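Local coordinates for Esterase/lipase-like protein (Caldicellulosiruptor lactoaceticus 6A, PDB 6A6O) that hydrolyses acetyl esters and beta-1,4-xylosides, a bifunctional enzyme with an alpha/beta-hydrolase fold, at residues P22-Q27 with A106-R111; R111-F116 with N125-L130; L169-I174 with G252-G257; L216-T219 with S224-V227. All blocks are in the same frame, centred on the assembly; numbering follows the deposited sequence.

Contact 1: residues P22-Q27 with A106-R111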
loop_
_atom_site.group_PDB
_atom_site.type_symbol
_atom_site.label_atom_id
_atom_site.label_comp_id
_atom_site.label_asym_id
_atom_site.label_seq_id
_atom_site.Cartn_x
_atom_site.Cartn_y
_atom_site.Cartn_z
ATOM N N PRO A 22 0.781 -11.398 13.054
ATOM C CA PRO A 22 1.960 -10.563 13.304
ATOM C C PRO A 22 2.934 -10.683 12.142
ATOM O O PRO A 22 3.109 -11.757 11.563
ATOM C CB PRO A 22 2.539 -11.136 14.608
ATOM C CG PRO A 22 1.983 -12.518 14.694
ATOM C CD PRO A 22 0.623 -12.457 14.068
ATOM N N LEU A 23 3.530 -9.548 11.762
ATOM C CA LEU A 23 4.517 -9.585 10.692
ATOM C C LEU A 23 5.736 -10.401 11.088
ATOM O O LEU A 23 6.354 -11.041 10.230
ATOM C CB LEU A 23 4.932 -8.171 10.301
ATOM C CG LEU A 23 3.772 -7.273 9.891
ATOM C CD1 LEU A 23 4.313 -5.957 9.340
ATOM C CD2 LEU A 23 2.890 -7.975 8.871
ATOM N N TRP A 24 6.087 -10.391 12.374
ATOM C CA TRP A 24 7.184 -11.188 12.913
ATOM C C TRP A 24 6.628 -12.078 14.017
ATOM O O TRP A 24 6.068 -11.572 14.995
ATOM C CB TRP A 24 8.310 -10.299 13.449
ATOM C CG TRP A 24 9.076 -9.610 12.353
ATOM C CD1 TRP A 24 10.144 -10.102 11.666
ATOM C CD2 TRP A 24 8.807 -8.311 11.805
ATOM N NE1 TRP A 24 10.567 -9.186 10.727
ATOM C CE2 TRP A 24 9.764 -8.079 10.792
ATOM C CE3 TRP A 24 7.859 -7.323 12.078
ATOM C CZ2 TRP A 24 9.794 -6.899 10.046
ATOM C CZ3 TRP A 24 7.889 -6.145 11.336
ATOM C CH2 TRP A 24 8.856 -5.946 10.339
ATOM N N GLU A 25 6.749 -13.395 13.827
ATOM C CA GLU A 25 6.369 -14.385 14.833
ATOM C C GLU A 25 6.851 -13.994 16.228
ATOM O O GLU A 25 6.066 -13.916 17.182
ATOM C CB GLU A 25 6.951 -15.743 14.430
ATOM C CG GLU A 25 6.083 -16.953 14.716
ATOM C CD GLU A 25 6.777 -18.248 14.320
ATOM O OE1 GLU A 25 6.137 -19.320 14.384
ATOM O OE2 GLU A 25 7.970 -18.190 13.941
ATOM N N ASN A 26 8.152 -13.731 16.343
ATOM C CA ASN A 26 8.796 -13.370 17.600
ATOM C C ASN A 26 8.932 -11.853 17.684
ATOM O O ASN A 26 9.609 -11.243 16.849
ATOM C CB ASN A 26 10.167 -14.041 17.694
ATOM C CG ASN A 26 10.808 -13.891 19.066
ATOM O OD1 ASN A 26 10.311 -13.163 19.929
ATOM N ND2 ASN A 26 11.929 -14.578 19.267
ATOM N N GLN A 27 8.300 -11.251 18.698
ATOM C CA GLN A 27 8.410 -9.810 18.894
ATOM C C GLN A 27 9.856 -9.350 19.014
ATOM O O GLN A 27 10.152 -8.182 18.737
ATOM C CB GLN A 27 7.634 -9.376 20.139
ATOM C CG GLN A 27 6.155 -9.698 20.105
ATOM C CD GLN A 27 5.367 -8.924 21.142
ATOM O OE1 GLN A 27 5.936 -8.211 21.976
ATOM N NE2 GLN A 27 4.045 -9.055 21.095
ATOM N N ALA A 106 5.883 -2.682 5.756
ATOM C CA ALA A 106 5.274 -2.932 4.451
ATOM C C ALA A 106 6.047 -3.986 3.663
ATOM O O ALA A 106 5.444 -4.864 3.032
ATOM C CB ALA A 106 5.174 -1.619 3.660
ATOM N N LYS A 107 7.382 -3.910 3.663
ATOM C CA LYS A 107 8.158 -4.916 2.947
ATOM C C LYS A 107 7.938 -6.295 3.558
ATOM O O LYS A 107 7.775 -7.291 2.840
ATOM C CB LYS A 107 9.644 -4.556 2.975
ATOM C CG LYS A 107 10.016 -3.313 2.171
ATOM C CD LYS A 107 11.545 -3.189 2.088
ATOM C CE LYS A 107 11.974 -1.854 1.503
ATOM N NZ LYS A 107 13.459 -1.705 1.575
ATOM N N ARG A 108 7.936 -6.362 4.888
ATOM C CA ARG A 108 7.734 -7.634 5.573
ATOM C C ARG A 108 6.373 -8.226 5.231
ATOM O O ARG A 108 6.253 -9.433 4.982
ATOM C CB ARG A 108 7.879 -7.429 7.078
ATOM C CG ARG A 108 7.698 -8.696 7.903
ATOM C CD ARG A 108 8.776 -9.741 7.627
ATOM N NE ARG A 108 8.514 -10.939 8.436
ATOM C CZ ARG A 108 9.389 -11.917 8.669
ATOM N NH1 ARG A 108 10.613 -11.876 8.154
ATOM N NH2 ARG A 108 9.033 -12.950 9.432
ATOM N N ALA A 109 5.341 -7.378 5.193
ATOM C CA ALA A 109 3.991 -7.848 4.886
ATOM C C ALA A 109 3.929 -8.530 3.522
ATOM O O ALA A 109 3.327 -9.602 3.386
ATOM C CB ALA A 109 3.003 -6.680 4.962
ATOM N N ILE A 110 4.559 -7.940 2.501
ATOM C CA ILE A 110 4.539 -8.549 1.169
ATOM C C ILE A 110 5.297 -9.879 1.169
ATOM O O ILE A 110 4.818 -10.883 0.629
ATOM C CB ILE A 110 5.101 -7.575 0.113
ATOM C CG1 ILE A 110 4.231 -6.311 0.037
ATOM C CG2 ILE A 110 5.137 -8.247 -1.270
ATOM C CD1 ILE A 110 4.692 -5.335 -1.039
ATOM N N ARG A 111 6.499 -9.906 1.759
ATOM C CA ARG A 111 7.240 -11.166 1.862
ATOM C C ARG A 111 6.428 -12.234 2.589
ATOM O O ARG A 111 6.430 -13.411 2.192
ATOM C CB ARG A 111 8.558 -10.957 2.606
ATOM C CG ARG A 111 9.499 -9.955 1.983
ATOM C CD ARG A 111 10.879 -10.136 2.600
ATOM N NE ARG A 111 11.613 -8.875 2.684
ATOM C CZ ARG A 111 12.391 -8.383 1.726
ATOM N NH1 ARG A 111 12.547 -9.026 0.568
ATOM N NH2 ARG A 111 13.012 -7.227 1.929
HETATM O O HOH W 1 6.807 -14.371 10.915
#

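Contact 2: residues R111-F116 with N125-L130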
loop_
_atom_site.group_PDB
_atom_site.type_symbol
_atom_site.label_atom_id
_atom_site.label_comp_id
_atom_site.label_asym_id
_atom_site.label_seq_id
_atom_site.Cartn_x
_atom_site.Cartn_y
_atom_site.Cartn_z
ATOM N N ARG A 111 6.499 -9.906 1.759
ATOM C CA ARG A 111 7.240 -11.166 1.862
ATOM C C ARG A 111 6.428 -12.234 2.589
ATOM O O ARG A 111 6.430 -13.411 2.192
ATOM C CB ARG A 111 8.558 -10.957 2.606
ATOM C CG ARG A 111 9.499 -9.955 1.983
ATOM C CD ARG A 111 10.879 -10.136 2.600
ATOM N NE ARG A 111 11.613 -8.875 2.684
ATOM C CZ ARG A 111 12.391 -8.383 1.726
ATOM N NH1 ARG A 111 12.547 -9.026 0.568
ATOM N NH2 ARG A 111 13.012 -7.227 1.929
ATOM N N LEU A 112 5.748 -11.840 3.664
ATOM C CA LEU A 112 4.988 -12.794 4.473
ATOM C C LEU A 112 3.841 -13.400 3.678
ATOM O O LEU A 112 3.657 -14.623 3.662
ATOM C CB LEU A 112 4.457 -12.101 5.722
ATOM C CG LEU A 112 3.813 -12.950 6.825
ATOM C CD1 LEU A 112 4.835 -13.941 7.362
ATOM C CD2 LEU A 112 3.291 -12.063 7.939
ATOM N N VAL A 113 3.042 -12.555 3.019
ATOM C CA VAL A 113 1.922 -13.068 2.240
ATOM C C VAL A 113 2.424 -13.943 1.097
ATOM O O VAL A 113 1.846 -14.994 0.797
ATOM C CB VAL A 113 1.047 -11.906 1.734
ATOM C CG1 VAL A 113 -0.044 -12.430 0.808
ATOM C CG2 VAL A 113 0.441 -11.144 2.908
ATOM N N ARG A 114 3.511 -13.533 0.442
ATOM C CA ARG A 114 4.039 -14.340 -0.649
ATOM C C ARG A 114 4.579 -15.666 -0.127
ATOM O O ARG A 114 4.392 -16.713 -0.762
ATOM C CB ARG A 114 5.128 -13.570 -1.391
ATOM C CG ARG A 114 5.605 -14.244 -2.646
ATOM C CD ARG A 114 6.373 -13.261 -3.536
ATOM N NE ARG A 114 5.465 -12.509 -4.401
ATOM C CZ ARG A 114 5.526 -11.191 -4.593
ATOM N NH1 ARG A 114 6.444 -10.456 -3.973
ATOM N NH2 ARG A 114 4.663 -10.610 -5.407
ATOM N N TYR A 115 5.239 -15.636 1.032
ATOM C CA TYR A 115 5.794 -16.861 1.605
ATOM C C TYR A 115 4.693 -17.863 1.932
ATOM O O TYR A 115 4.839 -19.063 1.678
ATOM C CB TYR A 115 6.600 -16.535 2.859
ATOM C CG TYR A 115 7.148 -17.769 3.550
ATOM C CD1 TYR A 115 8.217 -18.465 3.007
ATOM C CD2 TYR A 115 6.584 -18.237 4.733
ATOM C CE1 TYR A 115 8.730 -19.605 3.636
ATOM C CE2 TYR A 115 7.087 -19.377 5.371
ATOM C CZ TYR A 115 8.154 -20.052 4.811
ATOM O OH TYR A 115 8.664 -21.176 5.428
ATOM N N PHE A 116 3.587 -17.387 2.503
ATOM C CA PHE A 116 2.465 -18.228 2.883
ATOM C C PHE A 116 1.400 -18.320 1.797
ATOM O O PHE A 116 0.263 -18.698 2.099
ATOM C CB PHE A 116 1.843 -17.709 4.180
ATOM C CG PHE A 116 2.648 -18.025 5.402
ATOM C CD1 PHE A 116 2.785 -19.336 5.833
ATOM C CD2 PHE A 116 3.248 -17.012 6.136
ATOM C CE1 PHE A 116 3.517 -19.633 6.963
ATOM C CE2 PHE A 116 3.990 -17.310 7.269
ATOM C CZ PHE A 116 4.123 -18.614 7.680
ATOM N N ASN A 125 2.318 -14.596 -7.622
ATOM C CA ASN A 125 2.616 -13.629 -8.667
ATOM C C ASN A 125 1.468 -12.666 -8.921
ATOM O O ASN A 125 1.520 -11.904 -9.887
ATOM C CB ASN A 125 3.006 -14.354 -9.950
ATOM C CG ASN A 125 4.270 -15.157 -9.769
ATOM O OD1 ASN A 125 5.270 -14.628 -9.286
ATOM N ND2 ASN A 125 4.225 -16.442 -10.108
ATOM N N ARG A 126 0.456 -12.661 -8.060
ATOM C CA ARG A 126 -0.622 -11.676 -8.111
ATOM C C ARG A 126 -0.889 -11.161 -6.696
ATOM O O ARG A 126 -1.975 -11.308 -6.139
ATOM C CB ARG A 126 -1.889 -12.252 -8.740
ATOM C CG ARG A 126 -1.813 -12.378 -10.267
ATOM C CD ARG A 126 -3.134 -12.819 -10.856
ATOM N NE ARG A 126 -3.504 -14.167 -10.423
ATOM C CZ ARG A 126 -4.757 -14.621 -10.369
ATOM N NH1 ARG A 126 -5.768 -13.833 -10.708
ATOM N NH2 ARG A 126 -5.003 -15.865 -9.969
ATOM N N ILE A 127 0.139 -10.559 -6.103
ATOM C CA ILE A 127 0.052 -9.916 -4.799
ATOM C C ILE A 127 0.390 -8.448 -5.003
ATOM O O ILE A 127 1.556 -8.108 -5.231
ATOM C CB ILE A 127 1.002 -10.550 -3.774
ATOM C CG1 ILE A 127 0.624 -12.015 -3.527
ATOM C CG2 ILE A 127 0.981 -9.766 -2.454
ATOM C CD1 ILE A 127 1.690 -12.777 -2.779
ATOM N N GLY A 128 -0.621 -7.579 -4.918
ATOM C CA GLY A 128 -0.449 -6.154 -5.079
ATOM C C GLY A 128 -0.750 -5.398 -3.794
ATOM O O GLY A 128 -1.153 -5.964 -2.777
ATOM N N VAL A 129 -0.544 -4.084 -3.857
ATOM C CA VAL A 129 -0.798 -3.217 -2.714
ATOM C C VAL A 129 -1.688 -2.066 -3.162
ATOM O O VAL A 129 -1.643 -1.627 -4.318
ATOM C CB VAL A 129 0.502 -2.675 -2.070
ATOM C CG1 VAL A 129 1.328 -3.841 -1.447
ATOM C CG2 VAL A 129 1.311 -1.861 -3.099
ATOM N N LEU A 130 -2.525 -1.602 -2.235
ATOM C CA LEU A 130 -3.441 -0.493 -2.472
ATOM C C LEU A 130 -3.365 0.418 -1.254
ATOM O O LEU A 130 -3.537 -0.039 -0.124
ATOM C CB LEU A 130 -4.872 -1.010 -2.726
ATOM C CG LEU A 130 -5.981 0.004 -3.045
ATOM C CD1 LEU A 130 -7.122 -0.608 -3.850
ATOM C CD2 LEU A 130 -6.542 0.623 -1.748
#

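Contact 3: residues L169-I174 with G252-G257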
loop_
_atom_site.group_PDB
_atom_site.type_symbol
_atom_site.label_atom_id
_atom_site.label_comp_id
_atom_site.label_asym_id
_atom_site.label_seq_id
_atom_site.Cartn_x
_atom_site.Cartn_y
_atom_site.Cartn_z
ATOM N N LEU A 169 -2.916 3.538 -6.043
ATOM C CA LEU A 169 -2.626 4.709 -5.226
ATOM C C LEU A 169 -3.846 5.610 -5.226
ATOM O O LEU A 169 -4.289 6.051 -6.289
ATOM C CB LEU A 169 -1.416 5.473 -5.764
ATOM C CG LEU A 169 -0.149 4.629 -5.849
ATOM C CD1 LEU A 169 0.972 5.456 -6.484
ATOM C CD2 LEU A 169 0.276 4.096 -4.454
ATOM N N CYS A 170 -4.372 5.900 -4.040
ATOM C CA CYS A 170 -5.613 6.650 -3.893
ATOM C C CYS A 170 -5.299 7.934 -3.150
ATOM O O CYS A 170 -4.863 7.882 -1.991
ATOM C CB CYS A 170 -6.658 5.830 -3.137
ATOM S SG CYS A 170 -6.866 4.141 -3.771
ATOM N N TYR A 171 -5.524 9.085 -3.821
ATOM C CA TYR A 171 -5.068 10.395 -3.363
ATOM C C TYR A 171 -3.767 10.296 -2.560
ATOM O O TYR A 171 -3.709 10.735 -1.403
ATOM C CB TYR A 171 -6.186 11.108 -2.574
ATOM C CG TYR A 171 -7.023 10.260 -1.627
ATOM C CD1 TYR A 171 -6.607 10.026 -0.305
ATOM C CD2 TYR A 171 -8.242 9.727 -2.037
ATOM C CE1 TYR A 171 -7.388 9.264 0.566
ATOM C CE2 TYR A 171 -9.026 8.967 -1.177
ATOM C CZ TYR A 171 -8.601 8.742 0.118
ATOM O OH TYR A 171 -9.396 7.989 0.959
ATOM N N PRO A 172 -2.683 9.798 -3.167
ATOM C CA PRO A 172 -1.455 9.512 -2.415
ATOM C C PRO A 172 -0.609 10.730 -2.064
ATOM O O PRO A 172 -0.459 11.671 -2.849
ATOM C CB PRO A 172 -0.669 8.605 -3.375
ATOM C CG PRO A 172 -1.093 9.108 -4.731
ATOM C CD PRO A 172 -2.570 9.357 -4.572
ATOM N N VAL A 173 -0.050 10.682 -0.853
ATOM C CA VAL A 173 1.170 11.407 -0.531
ATOM C C VAL A 173 2.303 10.797 -1.343
ATOM O O VAL A 173 2.494 9.581 -1.324
ATOM C CB VAL A 173 1.438 11.307 0.977
ATOM C CG1 VAL A 173 2.820 11.817 1.339
ATOM C CG2 VAL A 173 0.327 12.044 1.760
ATOM N N ILE A 174 3.041 11.628 -2.085
ATOM C CA ILE A 174 4.082 11.104 -2.973
ATOM C C ILE A 174 5.375 11.856 -2.707
ATOM O O ILE A 174 6.417 11.259 -2.391
ATOM C CB ILE A 174 3.675 11.224 -4.461
ATOM C CG1 ILE A 174 2.539 10.254 -4.810
ATOM C CG2 ILE A 174 4.874 10.968 -5.385
ATOM C CD1 ILE A 174 2.909 8.759 -4.737
ATOM N N GLY A 252 -13.609 17.006 -4.817
ATOM C CA GLY A 252 -13.862 16.079 -3.735
ATOM C C GLY A 252 -12.900 16.330 -2.603
ATOM O O GLY A 252 -11.707 16.536 -2.840
ATOM N N ARG A 253 -13.386 16.323 -1.365
ATOM C CA ARG A 253 -12.458 16.511 -0.266
ATOM C C ARG A 253 -11.521 15.312 -0.157
ATOM O O ARG A 253 -11.812 14.213 -0.630
ATOM C CB ARG A 253 -13.208 16.709 1.052
ATOM C CG ARG A 253 -14.035 15.519 1.440
ATOM C CD ARG A 253 -14.694 15.714 2.808
ATOM N NE ARG A 253 -15.779 14.754 3.010
ATOM C CZ ARG A 253 -15.635 13.577 3.612
ATOM N NH1 ARG A 253 -14.449 13.208 4.083
ATOM N NH2 ARG A 253 -16.681 12.769 3.746
ATOM N N HIS A 254 -10.385 15.541 0.491
ATOM C CA HIS A 254 -9.411 14.480 0.698
ATOM C C HIS A 254 -10.018 13.400 1.580
ATOM O O HIS A 254 -10.782 13.692 2.508
ATOM C CB HIS A 254 -8.150 15.047 1.355
ATOM C CG HIS A 254 -7.053 14.042 1.539
ATOM N ND1 HIS A 254 -6.246 13.630 0.501
ATOM C CD2 HIS A 254 -6.620 13.377 2.639
ATOM C CE1 HIS A 254 -5.372 12.743 0.950
ATOM N NE2 HIS A 254 -5.573 12.578 2.246
ATOM N N GLY A 255 -9.686 12.147 1.280
ATOM C CA GLY A 255 -10.029 11.056 2.172
ATOM C C GLY A 255 -11.370 10.406 1.930
ATOM O O GLY A 255 -11.974 9.900 2.885
ATOM N N LEU A 256 -11.853 10.385 0.681
ATOM C CA LEU A 256 -13.179 9.853 0.375
ATOM C C LEU A 256 -13.235 8.332 0.381
ATOM O O LEU A 256 -14.334 7.767 0.296
ATOM C CB LEU A 256 -13.658 10.372 -0.982
ATOM C CG LEU A 256 -14.102 11.832 -0.969
ATOM C CD1 LEU A 256 -14.330 12.320 -2.400
ATOM C CD2 LEU A 256 -15.366 11.984 -0.134
ATOM N N GLY A 257 -12.093 7.660 0.469
ATOM C CA GLY A 257 -12.102 6.203 0.513
ATOM C C GLY A 257 -12.724 5.631 -0.740
ATOM O O GLY A 257 -12.396 6.042 -1.855
#

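Contact 4: residues L216-T219 with S224-V227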
loop_
_atom_site.group_PDB
_atom_site.type_symbol
_atom_site.label_atom_id
_atom_site.label_comp_id
_atom_site.label_asym_id
_atom_site.label_seq_id
_atom_site.Cartn_x
_atom_site.Cartn_y
_atom_site.Cartn_z
ATOM N N LEU A 216 -3.720 5.117 -10.411
ATOM C CA LEU A 216 -3.821 6.241 -9.481
ATOM C C LEU A 216 -5.152 6.948 -9.644
ATOM O O LEU A 216 -5.675 7.050 -10.758
ATOM C CB LEU A 216 -2.724 7.306 -9.697
ATOM C CG LEU A 216 -1.262 6.880 -9.724
ATOM C CD1 LEU A 216 -0.860 6.574 -11.176
ATOM C CD2 LEU A 216 -0.371 7.979 -9.133
ATOM N N TRP A 217 -5.684 7.466 -8.534
ATOM C CA TRP A 217 -6.788 8.414 -8.638
ATOM C C TRP A 217 -6.667 9.491 -7.564
ATOM O O TRP A 217 -5.992 9.315 -6.541
ATOM C CB TRP A 217 -8.157 7.705 -8.595
ATOM C CG TRP A 217 -8.615 7.256 -7.235
ATOM C CD1 TRP A 217 -8.354 6.057 -6.632
ATOM C CD2 TRP A 217 -9.440 7.994 -6.319
ATOM N NE1 TRP A 217 -8.967 6.001 -5.394
ATOM C CE2 TRP A 217 -9.635 7.175 -5.177
ATOM C CE3 TRP A 217 -10.029 9.258 -6.352
ATOM C CZ2 TRP A 217 -10.396 7.592 -4.074
ATOM C CZ3 TRP A 217 -10.786 9.671 -5.260
ATOM C CH2 TRP A 217 -10.961 8.836 -4.137
ATOM N N HIS A 218 -7.314 10.630 -7.829
ATOM C CA HIS A 218 -7.151 11.845 -7.030
ATOM C C HIS A 218 -8.289 12.795 -7.379
ATOM O O HIS A 218 -8.876 12.701 -8.456
ATOM C CB HIS A 218 -5.797 12.518 -7.322
ATOM C CG HIS A 218 -5.092 13.075 -6.117
ATOM N ND1 HIS A 218 -3.812 12.696 -5.776
ATOM C CD2 HIS A 218 -5.447 14.040 -5.230
ATOM C CE1 HIS A 218 -3.435 13.349 -4.691
ATOM N NE2 HIS A 218 -4.403 14.184 -4.348
ATOM N N THR A 219 -8.565 13.753 -6.494
ATOM C CA THR A 219 -9.438 14.864 -6.866
ATOM C C THR A 219 -8.603 16.118 -7.089
ATOM O O THR A 219 -7.617 16.362 -6.380
ATOM C CB THR A 219 -10.544 15.132 -5.828
ATOM O OG1 THR A 219 -9.972 15.437 -4.547
ATOM C CG2 THR A 219 -11.436 13.925 -5.704
ATOM N N SER A 224 -5.821 18.840 1.063
ATOM C CA SER A 224 -4.869 18.280 2.011
ATOM C C SER A 224 -3.632 17.728 1.328
ATOM O O SER A 224 -2.513 17.942 1.795
ATOM C CB SER A 224 -5.511 17.164 2.840
ATOM O OG SER A 224 -6.630 17.663 3.535
ATOM N N VAL A 225 -3.823 16.991 0.241
ATOM C CA VAL A 225 -2.712 16.364 -0.457
ATOM C C VAL A 225 -2.852 16.811 -1.905
ATOM O O VAL A 225 -3.780 16.372 -2.605
ATOM C CB VAL A 225 -2.725 14.832 -0.312
ATOM C CG1 VAL A 225 -1.588 14.207 -1.141
ATOM C CG2 VAL A 225 -2.572 14.422 1.163
ATOM N N PRO A 226 -1.997 17.723 -2.362
ATOM C CA PRO A 226 -2.150 18.284 -3.713
ATOM C C PRO A 226 -2.172 17.197 -4.770
ATOM O O PRO A 226 -1.408 16.236 -4.702
ATOM C CB PRO A 226 -0.910 19.170 -3.865
ATOM C CG PRO A 226 -0.547 19.547 -2.452
ATOM C CD PRO A 226 -0.889 18.342 -1.614
ATOM N N VAL A 227 -3.059 17.368 -5.758
ATOM C CA VAL A 227 -3.146 16.457 -6.896
ATOM C C VAL A 227 -1.820 16.359 -7.640
ATOM O O VAL A 227 -1.565 15.357 -8.319
ATOM C CB VAL A 227 -4.294 16.923 -7.822
ATOM C CG1 VAL A 227 -3.968 18.295 -8.432
ATOM C CG2 VAL A 227 -4.617 15.885 -8.915
#

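Contact 1: residues P22-Q27 with A106-R111
The carbonyl O of Leu23 takes a hydrogen bond from Arg108 NE at 2.8 Å, with an N-H...O angle of 156°. The donor sits above the carbonyl plane, not on a lone pair. The oxygen lies close to the guanidinium plane. NH2 of Arg108 adds a weak, longer bond of 3.4 Å to the same Leu23 O. NH2 also gives a bond of 3.0 Å to the O of water 1, and this water accepts the backbone N-H of Glu25 as well. The water thus bridges the loop backbone at Glu25 to the arginine.

Trp24 lies flat against the same side chain. Its ring and the guanidinium of Arg108 are stacked, with planes 19° apart and centres 4.0 Å apart. CG of Arg108 sits over the six-membered ring of Trp24 in a CH-pi contact. The arginine bends at chi2 (64°), which lets its aliphatic part and its guanidinium both lie over one face of the indole. CD2 of Leu23 touches the neighbouring helix residue, Ala109 CB, at 4.1 Å.

Salt bridges from Arg108 NH1 to Asp155 and Glu158 help fix the guanidinium. The contact is a guanidinium-indole stack together with an arginine hydrogen bond to a loop carbonyl. It joins the loop after edge strand 21-22 to helix 101-115 of the alpha/beta-hydrolase fold.

Contact 2: residues R111-F116 with N125-L130
The last turns of helix 101-115 come nearest to the start of strand 127-132 at Arg114 and Ile127, whose CA atoms are 7.3 Å apart. Ile127 carries the strand side of the contact. Its CB points at the helix, and its CD1 makes the closest contacts. This methyl lies against the helix backbone, 3.5 Å from Arg114 CA. It also meets Arg114 CB at 3.8 Å and Val113 CG1 at 4.0 Å. The end of the isoleucine is therefore lodged between two successive helix residues. Its CG1 stands anti to the carbonyl carbon (chi1 -63°) and the chain continues extended, which carries CD1 out to the helix.

Arg114 crosses the isoleucine at a slant. The chain runs extended through chi2 and then bends at chi3 (-86°), bringing the guanidinium toward Ile127. NH2 of Arg114 comes within 4.0 Å of Ile127 CB. The polar end of the arginine is held from outside the two segments. NE bonds to Pro124 O, NH2 forms a salt bridge with Asp165, and NH1 bonds to the carbonyls of Ser161 and Arg163. Asp165 also accepts the N-H of Ile127, so one carboxylate links arginine and strand.

Around this contact, Val113 also packs on Ile58 of strand 54-60 and on Leu43 of strand 42-46. Backbone bonds join strand 127-132 to strand 54-60 at Gly128, while Val129 bonds to Cys166, just ahead of strand 167-170. Helix 101-115 thus packs on one face of the central sheet.

Contact 3: residues L169-I174 with G252-G257
Tyr171 and His254 meet in an edge-to-face (T-shaped) pair. The edge of the tyrosine ring is turned to the face of the imidazole, with centroids 4.7 Å apart and planes at 68°. The closest atoms are Tyr171 CD1 and His254 CE1, at 3.2 Å.

Tyr171 directly follows strand 167-170 and has an unusual backbone with positive phi. Its CG lies between the backbone N and the carbonyl carbon (chi1 40°), and the ring projects from the strand end into the loop 252-257. His254 has CG anti to its own N, which swings the imidazole back against the tyrosine. Beyond the histidine, the loop wraps round the phenol end. Gly255 N lies over one face of the Tyr171 ring, toward its rim, and Gly255 CA is 3.4 Å from Tyr171 CZ. The N-H of Gly257 comes in at the ring edge and donates to Tyr171 OH at 2.8 Å, with an angle of 143°. The phenol oxygen is also hydrogen-bonded to Glu72, so it is gripped from two parts of the chain. The backbone of Gly255 would bring a CB against the preceding carbonyl, which suits a residue without one.

Both imidazole nitrogens of His254 have partners: ND1 bonds to Asp222 and NE2 to Ser133. This is the geometry of a Ser-His-Asp catalytic triad, with Ser133 probably on the nucleophile elbow. Tyr171 packs its ring edge on the probable catalytic histidine and bonds to its loop at Gly257, at the active site of an alpha/beta-hydrolase fold.

Contact 4: residues L216-T219 with S224-V227
His218 NE2 donates a hydrogen bond to Val225 O at 2.9 Å, with an N-H...O angle of 155°. It joins the end of strand 214-219 to the loop that follows. The carbonyl oxygen is tilted 16° from the ring plane, and the donor stands above the carbonyl plane. The other ring nitrogen, ND1, is hydrogen-bonded to Ser230 of helix 228-239. Both ring nitrogens are thus engaged, which should fix the rotation of the ring.

The ring also has a CH-pi contact. Val227 CA sits almost squarely over one face of His218, 3.7 Å from the ring centroid and 10° off its normal. The loop therefore bends round the imidazole, with a carbonyl near its edge and a backbone CH above its face.

Van der Waals contacts fill in beside the ring. Val227 CG2, anti to the backbone N, comes back to His218 CB at 3.9 Å. Val227 CB lies 3.7 Å from the carbonyl O of Thr219. Val225 CG1 approaches His218 CE1 at 4.1 Å.

The loop spanned by the His218-Val225 bond holds Asp222, whose OD1 accepts the N-H groups of Ser224 and Val225. Asp222 is probably the acid of the catalytic triad. A loop after a strand on the C-terminal side of the sheet, carrying the acid, is characteristic of the alpha/beta-hydrolase fold.

In the fold
Contacts 1 and 2 share Arg111 and helix 101-115, their centres 12 Å apart, and pack that helix against the loop 22-27 and strand 127-132. Contacts 3 and 4 lie on the opposite side of the chain's centre, their own centres only 5 Å apart. They are joined by hydrogen bonds, Thr219 OG1 to Gly252 O (2.7 Å) and Tyr171 N to Trp217 O (2.8 Å). Along the chain, contact 4 is nested inside the loop closed by contact 3. Of the probable triad, contact 3 contains His254, while the loop spanned by contact 4 contains Asp222. Strand 127-132 of contact 2 runs on toward Ser133, and its Leu130 CD2 touches Cys170 SG of contact 3 at 4.1 Å.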